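Local coordinates for protein beta-galactosidase (Marinomonas sp. ef1, PDB 6Y2K) that hydrolyses beta-galactosides as a cold-active GH42 beta-galactosidase that assembles into a hexamer, at residues Leu225-Asp228 with Ile229-His233. Sequence-based numbering, arbitrary orientation.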
loop_
_atom_site.group_PDB
_atom_site.type_symbol
_atom_site.label_atom_id
_atom_site.label_comp_id
_atom_site.label_asym_id
_atom_site.label_seq_id
_atom_site.Cartn_x
_atom_site.Cartn_y
_atom_site.Cartn_z
ATOM N N LEU A 225 -19.939 21.593 -51.313
ATOM C CA LEU A 225 -19.509 22.298 -52.518
ATOM C C LEU A 225 -18.548 21.435 -53.349
ATOM O O LEU A 225 -18.629 21.438 -54.579
ATOM C CB LEU A 225 -18.951 23.697 -52.214
ATOM C CG LEU A 225 -17.467 23.986 -51.990
ATOM C CD1 LEU A 225 -16.638 23.923 -53.270
ATOM C CD2 LEU A 225 -17.334 25.364 -51.350
ATOM N N GLN A 226 -17.676 20.678 -52.686
ATOM C CA GLN A 226 -16.757 19.772 -53.378
ATOM C C GLN A 226 -17.513 18.583 -53.974
ATOM O O GLN A 226 -17.277 18.206 -55.122
ATOM C CB GLN A 226 -15.630 19.301 -52.446
ATOM C CG GLN A 226 -14.804 20.454 -51.862
ATOM C CD GLN A 226 -13.444 20.048 -51.301
ATOM O OE1 GLN A 226 -12.893 18.995 -51.670
ATOM N NE2 GLN A 226 -12.901 20.855 -50.419
ATOM N N VAL A 227 -18.428 18.009 -53.201
ATOM C CA VAL A 227 -19.256 16.889 -53.674
ATOM C C VAL A 227 -20.028 17.255 -54.960
ATOM O O VAL A 227 -20.076 16.459 -55.905
ATOM C CB VAL A 227 -20.241 16.416 -52.568
ATOM C CG1 VAL A 227 -21.339 15.512 -53.127
ATOM C CG2 VAL A 227 -19.493 15.698 -51.450
ATOM N N ASP A 228 -20.641 18.440 -54.985
ATOM C CA ASP A 228 -21.425 18.859 -56.162
ATOM C C ASP A 228 -20.555 18.914 -57.429
ATOM O O ASP A 228 -20.978 18.437 -58.495
ATOM C CB ASP A 228 -22.121 20.198 -55.936
ATOM C CG ASP A 228 -23.255 20.123 -54.924
ATOM O OD1 ASP A 228 -23.727 19.021 -54.565
ATOM O OD2 ASP A 228 -23.689 21.204 -54.492
ATOM N N ILE A 229 -19.339 19.453 -57.296
ATOM C CA ILE A 229 -18.376 19.496 -58.402
ATOM C C ILE A 229 -17.967 18.091 -58.853
ATOM O O ILE A 229 -17.901 17.820 -60.064
ATOM C CB ILE A 229 -17.107 20.294 -58.016
ATOM C CG1 ILE A 229 -17.446 21.773 -57.798
ATOM C CG2 ILE A 229 -16.022 20.168 -59.089
ATOM C CD1 ILE A 229 -16.425 22.521 -56.966
ATOM N N LEU A 230 -17.681 17.217 -57.882
ATOM C CA LEU A 230 -17.232 15.864 -58.174
ATOM C C LEU A 230 -18.349 14.988 -58.771
ATOM O O LEU A 230 -18.059 14.154 -59.633
ATOM C CB LEU A 230 -16.601 15.212 -56.935
ATOM C CG LEU A 230 -15.299 15.875 -56.443
ATOM C CD1 LEU A 230 -14.954 15.440 -55.022
ATOM C CD2 LEU A 230 -14.140 15.597 -57.391
ATOM N N ARG A 231 -19.598 15.185 -58.342
ATOM C CA ARG A 231 -20.756 14.507 -58.966
ATOM C C ARG A 231 -20.908 14.860 -60.446
ATOM O O ARG A 231 -21.205 13.990 -61.267
ATOM C CB ARG A 231 -22.079 14.875 -58.275
ATOM C CG ARG A 231 -22.290 14.339 -56.870
ATOM C CD ARG A 231 -22.148 12.837 -56.790
ATOM N NE ARG A 231 -22.470 12.348 -55.452
ATOM C CZ ARG A 231 -22.134 11.147 -54.985
ATOM N NH1 ARG A 231 -21.449 10.271 -55.735
ATOM N NH2 ARG A 231 -22.474 10.828 -53.744
ATOM N N GLU A 232 -20.726 16.141 -60.762
ATOM C CA GLU A 232 -20.846 16.642 -62.137
ATOM C C GLU A 232 -19.732 16.089 -63.028
ATOM O O GLU A 232 -20.004 15.536 -64.096
ATOM C CB GLU A 232 -20.834 18.181 -62.129
ATOM C CG GLU A 232 -20.825 18.888 -63.486
ATOM C CD GLU A 232 -22.033 18.595 -64.362
ATOM O OE1 GLU A 232 -21.949 18.885 -65.581
ATOM O OE2 GLU A 232 -23.070 18.097 -63.859
ATOM N N HIS A 233 -18.488 16.217 -62.570
ATOM C CA HIS A 233 -17.319 15.946 -63.412
ATOM C C HIS A 233 -16.652 14.595 -63.207
ATOM O O HIS A 233 -15.735 14.264 -63.954
ATOM C CB HIS A 233 -16.295 17.066 -63.241
ATOM C CG HIS A 233 -16.807 18.400 -63.674
ATOM N ND1 HIS A 233 -17.027 18.716 -64.997
ATOM C CD2 HIS A 233 -17.175 19.490 -62.960
ATOM C CE1 HIS A 233 -17.501 19.946 -65.082
ATOM N NE2 HIS A 233 -17.593 20.441 -63.861
#
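Leu-225 and Ile-229, one turn apart on the last part of helix 205-233, lie side by side and point the same way, their CD1 methyls 4.0 Å from each other. With CG1 of Ile-229 set beside its own backbone N (chi1 -66°), the chain runs back along the helix, and its CD1 also rests 3.4 Å from Leu-225 O. Ile-229 N gives a weak hydrogen bond to Leu-225 O, at 3.4 Å. A second pair, Val-227 and Arg-231, is set alongside in the same manner on another side of the helix: CG1 of Val-227 lies 4.0 Å from CG of Arg-231 and also meets NE, approaching the guanidinium obliquely. A bend at chi2 (-55°) turns the arginine chain back alongside the valine, and its NH1 forms a salt bridge with Asp-260. Leu-230 instead packs on main chain, its CG 3.3 Å from Gln-226 O, the same oxygen that accepts the bond from Leu-230 N. The shortest of the i to i+4 backbone bonds across these residues joins Arg-231 N to Val-227 O at 2.8 Å. Asp-228 OD1 stays 6.8 Å from Arg-231 NE and instead makes a salt bridge with Lys-224, one turn earlier.

The two pairs meet different parts of the TIM barrel. Leu-225 and Ile-229 face helix 111-128, touching Arg-114 and Thr-122, whereas Val-227, Leu-230 and Arg-231 all meet Leu-239 of strand 238-244, the barrel strand that follows this helix. Between them, the buried amide of Gln-226 is hydrogen-bonded through OE1 to Thr-72 and through NE2 to Thr-74, just beyond strand 67-71.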